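Local coordinates for Lmo1499 protein (Listeria monocytogenes, PDB 4IIW), which probably acts as a lytic transglycosylase that cleaves nascent peptidoglycan strands within the chain and so ends their elongation, at residues 39-44 / 85-90; 111-116 / 179-184; 260-265 / 276-281; 313-318 / 330-335. All coordinates share one frame; numbering follows the deposited sequence.

Four contacts sample the chain from its N-terminal part to its last helix. Interactions 1 and 2 each join strands far apart in sequence into a small antiparallel sheet, with apolar side chains packed against helices; both are partly buried, their centres lie about 24 Å apart, and they share no strand. Interaction 4 has a single antiparallel bridge with long backbone bonds, and aromatic residues carry about half of this surface contact. Interaction 3 differs from the other three: helix 259-265 meets 276-281 by van der Waals contact, without hydrogen bonds between the segments. Interactions 3 and 4 each bring a side chain to about 9 Å from that of Glu232, predicted to be important for catalytic activity.

Interaction 1 of 4, residues 39-44 / 85-90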
loop_
_atom_site.group_PDB
_atom_site.type_symbol
_atom_site.label_atom_id
_atom_site.label_comp_id
_atom_site.label_asym_id
_atom_site.label_seq_id
_atom_site.Cartn_x
_atom_site.Cartn_y
_atom_site.Cartn_z
ATOM N N ILE B 39 4.062 9.539 25.677
ATOM C CA ILE B 39 2.700 10.045 25.590
ATOM C C ILE B 39 1.751 8.944 26.039
ATOM O O ILE B 39 1.786 7.827 25.518
ATOM C CB ILE B 39 2.315 10.439 24.125
ATOM C CG1 ILE B 39 3.372 11.383 23.513
ATOM C CG2 ILE B 39 0.940 11.068 24.107
ATOM C CD1 ILE B 39 3.184 11.689 22.038
ATOM N N THR B 40 0.902 9.245 27.004
ATOM C CA THR B 40 -0.039 8.252 27.457
ATOM C C THR B 40 -1.315 8.410 26.648
ATOM O O THR B 40 -1.865 9.504 26.574
ATOM C CB THR B 40 -0.342 8.394 28.967
ATOM O OG1 THR B 40 -1.063 9.611 29.193
ATOM C CG2 THR B 40 0.960 8.387 29.803
ATOM N N VAL B 41 -1.766 7.330 26.019
ATOM C CA VAL B 41 -2.996 7.367 25.237
ATOM C C VAL B 41 -4.002 6.426 25.880
ATOM O O VAL B 41 -3.624 5.441 26.500
ATOM C CB VAL B 41 -2.798 6.970 23.716
ATOM C CG1 VAL B 41 -1.512 7.589 23.149
ATOM C CG2 VAL B 41 -2.770 5.471 23.523
ATOM N N GLU B 42 -5.287 6.725 25.700
ATOM C CA GLU B 42 -6.356 5.924 26.267
ATOM C C GLU B 42 -7.275 5.391 25.184
ATOM O O GLU B 42 -7.857 6.161 24.419
ATOM C CB GLU B 42 -7.158 6.762 27.242
ATOM C CG GLU B 42 -6.297 7.389 28.314
ATOM C CD GLU B 42 -7.118 8.006 29.443
ATOM O OE1 GLU B 42 -8.142 8.664 29.141
ATOM O OE2 GLU B 42 -6.724 7.839 30.625
ATOM N N ILE B 43 -7.399 4.069 25.126
ATOM C CA ILE B 43 -8.263 3.421 24.152
ATOM C C ILE B 43 -9.486 2.902 24.894
ATOM O O ILE B 43 -9.377 1.954 25.663
ATOM C CB ILE B 43 -7.566 2.240 23.451
ATOM C CG1 ILE B 43 -6.226 2.677 22.857
ATOM C CG2 ILE B 43 -8.457 1.685 22.392
ATOM C CD1 ILE B 43 -6.311 3.908 22.005
ATOM N N PRO B 44 -10.647 3.535 24.677
ATOM C CA PRO B 44 -11.839 3.093 25.364
ATOM C C PRO B 44 -12.338 1.745 24.881
ATOM O O PRO B 44 -12.107 1.375 23.750
ATOM C CB PRO B 44 -12.878 4.185 25.038
ATOM C CG PRO B 44 -12.122 5.328 24.452
ATOM C CD PRO B 44 -10.875 4.758 23.880
ATOM N N TYR B 85 -1.990 3.056 27.545
ATOM C CA TYR B 85 -0.659 2.687 27.065
ATOM C C TYR B 85 0.326 3.866 27.091
ATOM O O TYR B 85 -0.080 5.013 26.925
ATOM C CB TYR B 85 -0.777 2.206 25.615
ATOM C CG TYR B 85 -1.649 0.981 25.427
ATOM C CD1 TYR B 85 -1.096 -0.304 25.464
ATOM C CD2 TYR B 85 -3.028 1.098 25.219
ATOM C CE1 TYR B 85 -1.883 -1.431 25.295
ATOM C CE2 TYR B 85 -3.833 -0.042 25.045
ATOM C CZ TYR B 85 -3.246 -1.296 25.082
ATOM O OH TYR B 85 -4.010 -2.424 24.945
ATOM N N GLU B 86 1.613 3.585 27.327
ATOM C CA GLU B 86 2.661 4.614 27.212
ATOM C C GLU B 86 3.398 4.356 25.920
ATOM O O GLU B 86 4.150 3.390 25.790
ATOM C CB GLU B 86 3.630 4.674 28.396
ATOM C CG GLU B 86 3.097 5.527 29.546
ATOM C CD GLU B 86 4.089 5.711 30.693
ATOM O OE1 GLU B 86 3.632 6.027 31.815
ATOM O OE2 GLU B 86 5.315 5.539 30.480
ATOM N N LEU B 87 3.144 5.234 24.964
ATOM C CA LEU B 87 3.717 5.150 23.644
ATOM C C LEU B 87 4.608 6.355 23.425
ATOM O O LEU B 87 4.502 7.363 24.117
ATOM C CB LEU B 87 2.594 5.144 22.594
ATOM C CG LEU B 87 1.484 4.105 22.792
ATOM C CD1 LEU B 87 0.360 4.327 21.810
ATOM C CD2 LEU B 87 2.032 2.683 22.679
ATOM N N SER B 88 5.477 6.242 22.441
ATOM C CA SER B 88 6.407 7.294 22.103
ATOM C C SER B 88 6.198 7.688 20.636
ATOM O O SER B 88 5.804 6.853 19.825
ATOM C CB SER B 88 7.824 6.770 22.322
ATOM O OG SER B 88 8.785 7.755 22.020
ATOM N N PRO B 89 6.425 8.966 20.288
ATOM C CA PRO B 89 6.298 9.252 18.872
ATOM C C PRO B 89 7.473 8.609 18.133
ATOM O O PRO B 89 8.522 8.356 18.721
ATOM C CB PRO B 89 6.352 10.789 18.792
ATOM C CG PRO B 89 6.630 11.278 20.181
ATOM C CD PRO B 89 6.987 10.103 21.028
ATOM N N ALA B 90 7.273 8.314 16.860
ATOM C CA ALA B 90 8.297 7.670 16.039
ATOM C C ALA B 90 8.512 6.209 16.442
ATOM O O ALA B 90 9.356 5.530 15.849
ATOM C CB ALA B 90 9.612 8.445 16.076
#
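Val41 and Leu87 set their side chains at about a right angle, and Leu87 CD1 lies in front of both valine methyls, 3.7 Å from Val41 CG2 and 4.0 Å from Val41 CG1. The leucine has its CG anti to the carbonyl carbon (chi1 -52°), and this torsion brings CD1 to the valine; the side chain also touches Leu56 of helix 49-58 and Met100 of helix 93-102. Tyr85 stands on the same face; its ring meets Ile43 obliquely, CE2 being 4.2 Å from Ile43 CG1, while its hydroxyl is bound to the carbonyl of Lys81. The other face carries Thr40 and Glu86, which run side by side and point the same way, so that Thr40 CG2 rests 3.6 Å from Glu86 CG. Strands 39-43 and 83-87 bracket helices 49-58 and 65-75, and this beta-alpha-alpha-beta order with paired outer strands is consistent with a LysM-like module, as in relatives of the MltG family. Ile39 with Leu87 and Val41 with Tyr85 are the hydrogen-bonded pairs, each closed by two backbone bonds. The bond from Ile39 N to Leu87 O measures 2.7 Å, and Leu87 N returns one to Ile39 O. Past the last strand residue, Pro89 crosses the end of Ile39, its CG 3.9 Å from Ile39 CD1.

Interaction 2 of 4, residues 111-116 / 179-184; sequences LVIPEG and ATYTFK. With SO4 (sulfate ion), chain O.
Leu111 and Val112 pair with Thr180 and Tyr181 in a short two-stranded antiparallel sheet that ties together parts of the chain separated by more than sixty residues, about half of them helical. Leu111 and Tyr181 form the hydrogen-bonded pair: Leu111 N donates to Tyr181 O at 3.0 Å, and Tyr181 N returns a bond to Leu111 O at 2.9 Å. A third backbone bond joins Ile113 N to Ala179 O at 2.9 Å. The buried face belongs to Leu111 and Tyr181, over which Met197 of helix 190-204 packs. The edge of the Tyr181 ring is turned to Leu111 O, near the ring plane, and its CE1 lies 4.1 Å from Ile113 CG1, the two side chains crossing at about a right angle. The tyrosine hydroxyl is held by the backbone oxygen of Tyr177. Leu111 swings its CG away from the backbone N (chi1 -179°), which carries CD2 obliquely to the Phe183 ring, 4.1 Å from CE2. On the other face, Val112 and Thr180 stand opposite as a non-hydrogen-bonded pair; Lys327 of a neighbouring subunit packs on Val112 and makes a weak hydrogen bond with Thr180 OG1. A sulfate ion, probably from the crystallisation liquor, takes the backbone N-H of Thr180 through its O2, at a modelled distance too short to be relied on.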
loop_
_atom_site.group_PDB
_atom_site.type_symbol
_atom_site.label_atom_id
_atom_site.label_comp_id
_atom_site.label_asym_id
_atom_site.label_seq_id
_atom_site.Cartn_x
_atom_site.Cartn_y
_atom_site.Cartn_z
ATOM N N LEU B 111 -0.784 1.483 44.401
ATOM C CA LEU B 111 -2.219 1.190 44.411
ATOM C C LEU B 111 -2.972 2.314 45.115
ATOM O O LEU B 111 -2.927 2.402 46.339
ATOM C CB LEU B 111 -2.465 -0.125 45.118
ATOM C CG LEU B 111 -3.898 -0.621 45.201
ATOM C CD1 LEU B 111 -4.626 -0.565 43.842
ATOM C CD2 LEU B 111 -3.868 -2.051 45.759
ATOM N N VAL B 112 -3.636 3.182 44.347
ATOM C CA VAL B 112 -4.369 4.307 44.913
ATOM C C VAL B 112 -5.863 3.994 44.999
ATOM O O VAL B 112 -6.467 3.597 44.020
ATOM C CB VAL B 112 -4.178 5.584 44.068
ATOM C CG1 VAL B 112 -4.848 6.775 44.744
ATOM C CG2 VAL B 112 -2.685 5.858 43.832
ATOM N N ILE B 113 -6.449 4.165 46.178
ATOM C CA ILE B 113 -7.880 3.916 46.373
ATOM C C ILE B 113 -8.557 5.218 46.828
ATOM O O ILE B 113 -8.385 5.654 47.969
ATOM C CB ILE B 113 -8.141 2.806 47.424
ATOM C CG1 ILE B 113 -7.456 1.492 47.014
ATOM C CG2 ILE B 113 -9.620 2.587 47.584
ATOM C CD1 ILE B 113 -7.946 0.912 45.697
ATOM N N PRO B 114 -9.313 5.853 45.940
ATOM C CA PRO B 114 -9.961 7.092 46.319
ATOM C C PRO B 114 -11.242 6.923 47.142
ATOM O O PRO B 114 -11.784 5.821 47.269
ATOM C CB PRO B 114 -10.318 7.739 44.965
ATOM C CG PRO B 114 -9.778 6.823 43.880
ATOM C CD PRO B 114 -9.592 5.489 44.546
ATOM N N GLU B 115 -11.704 8.041 47.683
ATOM C CA GLU B 115 -12.951 8.122 48.423
ATOM C C GLU B 115 -14.153 7.922 47.492
ATOM O O GLU B 115 -14.087 8.214 46.299
ATOM C CB GLU B 115 -13.091 9.508 49.012
ATOM C CG GLU B 115 -11.975 9.927 49.908
ATOM C CD GLU B 115 -12.019 11.412 50.212
ATOM O OE1 GLU B 115 -12.971 12.097 49.756
ATOM O OE2 GLU B 115 -11.101 11.893 50.911
ATOM N N GLY B 116 -15.263 7.458 48.050
ATOM C CA GLY B 116 -16.486 7.268 47.270
ATOM C C GLY B 116 -16.479 6.045 46.381
ATOM O O GLY B 116 -17.342 5.901 45.517
ATOM N N ALA B 179 -6.675 5.348 50.522
ATOM C CA ALA B 179 -5.308 5.788 50.745
ATOM C C ALA B 179 -4.452 5.209 49.622
ATOM O O ALA B 179 -4.971 4.600 48.682
ATOM C CB ALA B 179 -4.802 5.307 52.107
ATOM N N THR B 180 -3.148 5.418 49.708
ATOM C CA THR B 180 -2.215 4.887 48.737
ATOM C C THR B 180 -1.506 3.772 49.425
ATOM O O THR B 180 -1.038 3.948 50.520
ATOM C CB THR B 180 -1.210 5.944 48.285
ATOM O OG1 THR B 180 -1.913 6.965 47.581
ATOM C CG2 THR B 180 -0.168 5.349 47.351
ATOM N N TYR B 181 -1.449 2.610 48.795
ATOM C CA TYR B 181 -0.802 1.439 49.390
ATOM C C TYR B 181 0.281 0.948 48.454
ATOM O O TYR B 181 0.180 1.173 47.253
ATOM C CB TYR B 181 -1.827 0.318 49.554
ATOM C CG TYR B 181 -3.042 0.708 50.347
ATOM C CD1 TYR B 181 -4.138 1.323 49.731
ATOM C CD2 TYR B 181 -3.112 0.450 51.718
ATOM C CE1 TYR B 181 -5.255 1.685 50.465
ATOM C CE2 TYR B 181 -4.228 0.806 52.458
ATOM C CZ TYR B 181 -5.289 1.423 51.836
ATOM O OH TYR B 181 -6.394 1.759 52.584
ATOM N N THR B 182 1.306 0.294 49.005
ATOM C CA THR B 182 2.388 -0.310 48.202
ATOM C C THR B 182 2.763 -1.638 48.863
ATOM O O THR B 182 2.598 -1.798 50.069
ATOM C CB THR B 182 3.632 0.578 48.106
ATOM O OG1 THR B 182 4.254 0.643 49.377
ATOM C CG2 THR B 182 3.269 1.990 47.668
ATOM N N PHE B 183 3.273 -2.580 48.076
ATOM C CA PHE B 183 3.585 -3.910 48.585
ATOM C C PHE B 183 4.967 -4.361 48.175
ATOM O O PHE B 183 5.322 -4.272 47.004
ATOM C CB PHE B 183 2.516 -4.898 48.099
ATOM C CG PHE B 183 1.143 -4.517 48.541
ATOM C CD1 PHE B 183 0.637 -4.982 49.732
ATOM C CD2 PHE B 183 0.393 -3.625 47.809
ATOM C CE1 PHE B 183 -0.607 -4.590 50.180
ATOM C CE2 PHE B 183 -0.862 -3.231 48.243
ATOM C CZ PHE B 183 -1.363 -3.717 49.437
ATOM N N LYS B 184 5.748 -4.827 49.151
ATOM C CA LYS B 184 7.101 -5.315 48.880
ATOM C C LYS B 184 7.072 -6.667 48.169
ATOM O O LYS B 184 7.958 -6.953 47.352
ATOM C CB LYS B 184 7.911 -5.457 50.179
ATOM C CG LYS B 184 8.159 -4.154 50.942
ATOM C CD LYS B 184 8.956 -4.403 52.231
ATOM C CE LYS B 184 9.093 -3.132 53.070
ATOM N NZ LYS B 184 9.956 -3.330 54.272
HETATM S S SO4 O . -2.159 8.230 52.052
HETATM O O1 SO4 O . -1.717 7.902 53.405
HETATM O O2 SO4 O . -2.227 7.004 51.274
HETATM O O3 SO4 O . -3.477 8.858 52.102
HETATM O O4 SO4 O . -1.217 9.160 51.436
#

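Interaction 3 of 4, residues 260-265 / 276-281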
loop_
_atom_site.group_PDB
_atom_site.type_symbol
_atom_site.label_atom_id
_atom_site.label_comp_id
_atom_site.label_asym_id
_atom_site.label_seq_id
_atom_site.Cartn_x
_atom_site.Cartn_y
_atom_site.Cartn_z
ATOM N N PRO B 260 -27.782 7.844 45.422
ATOM C CA PRO B 260 -26.654 6.938 45.454
ATOM C C PRO B 260 -26.975 5.576 46.063
ATOM O O PRO B 260 -26.365 4.574 45.655
ATOM C CB PRO B 260 -25.637 7.691 46.311
ATOM C CG PRO B 260 -25.888 9.101 46.019
ATOM C CD PRO B 260 -27.399 9.200 45.869
ATOM N N THR B 261 -27.900 5.525 47.030
ATOM C CA THR B 261 -28.244 4.241 47.641
ATOM C C THR B 261 -29.047 3.416 46.650
ATOM O O THR B 261 -28.938 2.191 46.633
ATOM C CB THR B 261 -28.989 4.363 49.007
ATOM O OG1 THR B 261 -30.289 4.951 48.837
ATOM C CG2 THR B 261 -28.153 5.167 50.009
ATOM N N VAL B 262 -29.851 4.086 45.824
ATOM C CA VAL B 262 -30.611 3.392 44.789
ATOM C C VAL B 262 -29.639 2.807 43.745
ATOM O O VAL B 262 -29.751 1.640 43.357
ATOM C CB VAL B 262 -31.637 4.321 44.113
ATOM C CG1 VAL B 262 -32.220 3.660 42.862
ATOM C CG2 VAL B 262 -32.725 4.698 45.094
ATOM N N LEU B 263 -28.679 3.615 43.306
ATOM C CA LEU B 263 -27.694 3.159 42.332
ATOM C C LEU B 263 -26.891 1.990 42.896
ATOM O O LEU B 263 -26.623 1.017 42.192
ATOM C CB LEU B 263 -26.753 4.300 41.912
ATOM C CG LEU B 263 -27.368 5.496 41.171
ATOM C CD1 LEU B 263 -26.301 6.536 40.888
ATOM C CD2 LEU B 263 -28.076 5.075 39.873
ATOM N N TYR B 264 -26.506 2.079 44.166
ATOM C CA TYR B 264 -25.758 0.997 44.778
ATOM C C TYR B 264 -26.619 -0.268 44.841
ATOM O O TYR B 264 -26.113 -1.376 44.646
ATOM C CB TYR B 264 -25.249 1.375 46.158
ATOM C CG TYR B 264 -24.463 0.259 46.786
ATOM C CD1 TYR B 264 -23.130 0.042 46.437
ATOM C CD2 TYR B 264 -25.053 -0.600 47.709
ATOM C CE1 TYR B 264 -22.397 -0.995 47.004
ATOM C CE2 TYR B 264 -24.330 -1.641 48.275
ATOM C CZ TYR B 264 -23.005 -1.831 47.922
ATOM O OH TYR B 264 -22.304 -2.854 48.485
ATOM N N ALA B 265 -27.913 -0.098 45.098
ATOM C CA ALA B 265 -28.854 -1.217 45.135
ATOM C C ALA B 265 -28.816 -1.992 43.817
ATOM O O ALA B 265 -28.841 -3.227 43.817
ATOM C CB ALA B 265 -30.264 -0.717 45.406
ATOM N N LYS B 276 -37.918 4.024 37.044
ATOM C CA LYS B 276 -37.970 2.571 37.226
ATOM C C LYS B 276 -36.939 2.105 38.260
ATOM O O LYS B 276 -37.154 1.111 38.959
ATOM C CB LYS B 276 -37.762 1.840 35.891
ATOM C CG LYS B 276 -37.706 0.307 36.015
ATOM C CD LYS B 276 -37.857 -0.379 34.656
ATOM C CE LYS B 276 -37.932 -1.903 34.785
ATOM N NZ LYS B 276 -38.319 -2.551 33.492
ATOM N N ASP B 277 -35.824 2.825 38.352
ATOM C CA ASP B 277 -34.777 2.502 39.318
ATOM C C ASP B 277 -35.234 2.785 40.755
ATOM O O ASP B 277 -34.889 2.049 41.681
ATOM C CB ASP B 277 -33.499 3.289 39.003
ATOM C CG ASP B 277 -32.873 2.893 37.668
ATOM O OD1 ASP B 277 -33.164 1.785 37.154
ATOM O OD2 ASP B 277 -32.072 3.693 37.143
ATOM N N LEU B 278 -36.026 3.840 40.930
ATOM C CA LEU B 278 -36.534 4.220 42.256
ATOM C C LEU B 278 -37.482 3.170 42.845
ATOM O O LEU B 278 -37.748 3.170 44.052
ATOM C CB LEU B 278 -37.248 5.579 42.194
ATOM C CG LEU B 278 -36.406 6.774 41.725
ATOM C CD1 LEU B 278 -37.271 8.026 41.568
ATOM C CD2 LEU B 278 -35.233 7.034 42.668
ATOM N N GLU B 279 -37.979 2.270 42.000
ATOM C CA GLU B 279 -38.897 1.233 42.447
ATOM C C GLU B 279 -38.182 -0.085 42.808
ATOM O O GLU B 279 -38.802 -0.983 43.376
ATOM C CB GLU B 279 -39.975 1.000 41.371
ATOM C CG GLU B 279 -41.163 0.158 41.844
ATOM C CD GLU B 279 -42.139 -0.169 40.735
ATOM O OE1 GLU B 279 -42.052 0.441 39.650
ATOM O OE2 GLU B 279 -43.004 -1.041 40.950
ATOM N N VAL B 280 -36.879 -0.187 42.516
ATOM C CA VAL B 280 -36.100 -1.417 42.786
ATOM C C VAL B 280 -36.297 -1.993 44.192
ATOM O O VAL B 280 -36.173 -1.281 45.192
ATOM C CB VAL B 280 -34.609 -1.202 42.593
ATOM C CG1 VAL B 280 -34.096 -0.151 43.563
ATOM C CG2 VAL B 280 -33.876 -2.513 42.803
ATOM N N ASP B 281 -36.582 -3.294 44.249
ATOM C CA ASP B 281 -36.831 -3.988 45.513
ATOM C C ASP B 281 -35.514 -4.342 46.161
ATOM O O ASP B 281 -34.848 -5.268 45.723
ATOM C CB ASP B 281 -37.662 -5.264 45.271
ATOM C CG ASP B 281 -38.011 -6.006 46.565
ATOM O OD1 ASP B 281 -37.712 -5.485 47.664
ATOM O OD2 ASP B 281 -38.594 -7.114 46.479
#
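Val262 turns CG1 opposite its own backbone N (chi1 169°) and CG2 opposite its carbonyl carbon, and this fork sends the two methyls to different neighbours on 276-281. CG1 comes to 3.3 Å from Asp277 O and also lies 4.1 Å from Asp277 CB, while CG2 is 4.2 Å from Leu278 CD2, the valine and leucine side chains crossing at about a right angle. Val280 has CG1 set between its backbone N and carbonyl carbon (chi1 62°), which places that methyl 4.3 Å from Val262 CG1 and equally far from Ala265 CB. Val262 and Ala265, about one turn apart on helix 259-265, therefore offer one side of the helix to the chain leaving the short, weakly bonded helix 275-278. A backbone bond from Val280 N to Asp277 O closes the turn at the end of this helix, and Asn285 ND2 donates to the carbonyl oxygens of Leu278 and Val280. The contact thus folds the connection after helix 259-265 back onto that helix; Pro260, in its first turn, touches Glu232, predicted to be important for catalytic activity, whose side chain is about 9 Å from that of Val262. With no hydrogen bond between the segments, the fit rests on van der Waals contact, methyl against methyl and methyl against the Asp277 carbonyl, whose oxygen is already satisfied by Val280 N.

Interaction 4 of 4, residues 313-318 / 330-335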
loop_
_atom_site.group_PDB
_atom_site.type_symbol
_atom_site.label_atom_id
_atom_site.label_comp_id
_atom_site.label_asym_id
_atom_site.label_seq_id
_atom_site.Cartn_x
_atom_site.Cartn_y
_atom_site.Cartn_z
ATOM N N LYS B 313 -26.444 21.635 63.766
ATOM C CA LYS B 313 -27.783 21.646 64.330
ATOM C C LYS B 313 -28.587 22.579 63.454
ATOM O O LYS B 313 -28.311 23.775 63.426
ATOM C CB LYS B 313 -27.751 22.158 65.783
ATOM C CG LYS B 313 -26.789 21.379 66.730
ATOM C CD LYS B 313 -27.240 19.924 67.029
ATOM C CE LYS B 313 -28.510 19.890 67.907
ATOM N NZ LYS B 313 -28.925 18.519 68.323
ATOM N N SER B 314 -29.554 22.046 62.712
ATOM C CA SER B 314 -30.374 22.890 61.832
ATOM C C SER B 314 -31.767 22.315 61.564
ATOM O O SER B 314 -32.062 21.166 61.904
ATOM C CB SER B 314 -29.666 23.119 60.498
ATOM O OG SER B 314 -29.723 21.956 59.701
ATOM N N ASP B 315 -32.604 23.131 60.924
ATOM C CA ASP B 315 -33.974 22.757 60.583
ATOM C C ASP B 315 -34.143 22.343 59.116
ATOM O O ASP B 315 -35.263 22.275 58.615
ATOM C CB ASP B 315 -34.902 23.940 60.877
ATOM C CG ASP B 315 -34.877 24.346 62.332
ATOM O OD1 ASP B 315 -34.830 23.444 63.194
ATOM O OD2 ASP B 315 -34.924 25.564 62.614
ATOM N N TYR B 316 -33.048 22.053 58.424
ATOM C CA TYR B 316 -33.145 21.691 57.012
ATOM C C TYR B 316 -33.525 20.221 56.849
ATOM O O TYR B 316 -33.031 19.363 57.564
ATOM C CB TYR B 316 -31.845 22.034 56.267
ATOM C CG TYR B 316 -31.474 23.511 56.362
ATOM C CD1 TYR B 316 -32.225 24.486 55.703
ATOM C CD2 TYR B 316 -30.366 23.929 57.101
ATOM C CE1 TYR B 316 -31.892 25.836 55.789
ATOM C CE2 TYR B 316 -30.023 25.283 57.190
ATOM C CZ TYR B 316 -30.790 26.227 56.534
ATOM O OH TYR B 316 -30.452 27.563 56.622
ATOM N N LEU B 317 -34.439 19.956 55.922
ATOM C CA LEU B 317 -34.919 18.605 55.647
ATOM C C LEU B 317 -34.774 18.221 54.169
ATOM O O LEU B 317 -35.060 17.078 53.801
ATOM C CB LEU B 317 -36.393 18.481 56.052
ATOM C CG LEU B 317 -36.738 18.714 57.530
ATOM C CD1 LEU B 317 -38.240 18.671 57.761
ATOM C CD2 LEU B 317 -36.045 17.683 58.385
ATOM N N TYR B 318 -34.352 19.166 53.327
ATOM C CA TYR B 318 -34.164 18.909 51.893
ATOM C C TYR B 318 -32.871 19.562 51.378
ATOM O O TYR B 318 -32.374 20.526 51.959
ATOM C CB TYR B 318 -35.347 19.461 51.089
ATOM C CG TYR B 318 -36.703 18.943 51.512
ATOM C CD1 TYR B 318 -37.276 17.833 50.896
ATOM C CD2 TYR B 318 -37.423 19.578 52.524
ATOM C CE1 TYR B 318 -38.522 17.353 51.291
ATOM C CE2 TYR B 318 -38.670 19.113 52.923
ATOM C CZ TYR B 318 -39.213 18.003 52.307
ATOM O OH TYR B 318 -40.446 17.551 52.715
ATOM N N PHE B 330 -29.875 24.254 50.700
ATOM C CA PHE B 330 -30.657 23.575 51.732
ATOM C C PHE B 330 -31.938 24.350 52.020
ATOM O O PHE B 330 -31.879 25.521 52.389
ATOM C CB PHE B 330 -29.843 23.465 53.033
ATOM C CG PHE B 330 -28.490 22.826 52.858
ATOM C CD1 PHE B 330 -28.339 21.451 52.947
ATOM C CD2 PHE B 330 -27.367 23.606 52.603
ATOM C CE1 PHE B 330 -27.098 20.866 52.777
ATOM C CE2 PHE B 330 -26.126 23.028 52.432
ATOM C CZ PHE B 330 -25.988 21.657 52.516
ATOM N N SER B 331 -33.090 23.706 51.857
ATOM C CA SER B 331 -34.372 24.358 52.154
ATOM C C SER B 331 -35.098 23.670 53.319
ATOM O O SER B 331 -35.094 22.447 53.437
ATOM C CB SER B 331 -35.248 24.436 50.902
ATOM O OG SER B 331 -35.339 23.186 50.263
ATOM N N LYS B 332 -35.708 24.482 54.180
ATOM C CA LYS B 332 -36.401 23.991 55.379
ATOM C C LYS B 332 -37.678 23.206 55.102
ATOM O O LYS B 332 -37.975 22.249 55.808
ATOM C CB LYS B 332 -36.731 25.162 56.333
ATOM C CG LYS B 332 -35.496 25.859 56.929
ATOM C CD LYS B 332 -35.856 26.996 57.896
ATOM C CE LYS B 332 -34.592 27.635 58.488
ATOM N NZ LYS B 332 -34.895 28.742 59.434
ATOM N N THR B 333 -38.432 23.607 54.084
ATOM C CA THR B 333 -39.714 22.958 53.779
ATOM C C THR B 333 -39.789 22.357 52.376
ATOM O O THR B 333 -38.908 22.581 51.537
ATOM C CB THR B 333 -40.890 23.924 53.983
ATOM O OG1 THR B 333 -42.100 23.275 53.591
ATOM C CG2 THR B 333 -40.709 25.180 53.166
ATOM N N LEU B 334 -40.855 21.592 52.139
ATOM C CA LEU B 334 -41.049 20.890 50.869
ATOM C C LEU B 334 -41.301 21.833 49.701
ATOM O O LEU B 334 -40.850 21.572 48.581
ATOM C CB LEU B 334 -42.215 19.900 50.977
ATOM C CG LEU B 334 -42.497 19.058 49.723
ATOM C CD1 LEU B 334 -41.261 18.263 49.291
ATOM C CD2 LEU B 334 -43.695 18.137 49.951
ATOM N N GLU B 335 -42.038 22.913 49.960
ATOM C CA GLU B 335 -42.359 23.888 48.925
ATOM C C GLU B 335 -41.094 24.637 48.491
ATOM O O GLU B 335 -40.802 24.722 47.298
ATOM C CB GLU B 335 -43.442 24.855 49.416
ATOM C CG GLU B 335 -43.942 25.822 48.348
ATOM C CD GLU B 335 -45.132 26.652 48.807
ATOM O OE1 GLU B 335 -45.606 27.498 48.022
ATOM O OE2 GLU B 335 -45.602 26.459 49.948
#
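Tyr318 and Ser331 form an antiparallel hydrogen-bonded pair, but with long bonds: Ser331 N sits 3.3 Å from Tyr318 O, well above the carbonyl plane, and the return bond from Tyr318 N to Ser331 O, 3.4 Å, is weak. Beside this bridge the Tyr316 ring lies under Phe330 CB, 3.9 Å from the ring centroid and 21° off its normal, a CH-pi contact over the face. The same ring has Ser331 C at its edge and meets Lys332 obliquely, CG being 3.8 Å from Tyr316 CD1. Lys332 NZ lies 4.5 Å from Asp315 OD2, where a weak attraction is possible, though not a salt bridge. Tyr318, its CG anti to the carbonyl carbon (chi1 -56°), reaches past Ser331 to the first turn of helix 334-339, where CE1 is 3.5 Å from Leu334 CD1 and the hydroxyl oxygen 3.4 Å from Leu334 CB. His337 adds a second ring, and Thr333 is the helix N-cap. Met241 of helix 239-251 touches both Tyr316 and Phe330. The arrangement is the open end of a beta-hairpin, strands 318-321 and 328-331, leading after two residues into the last modelled helix.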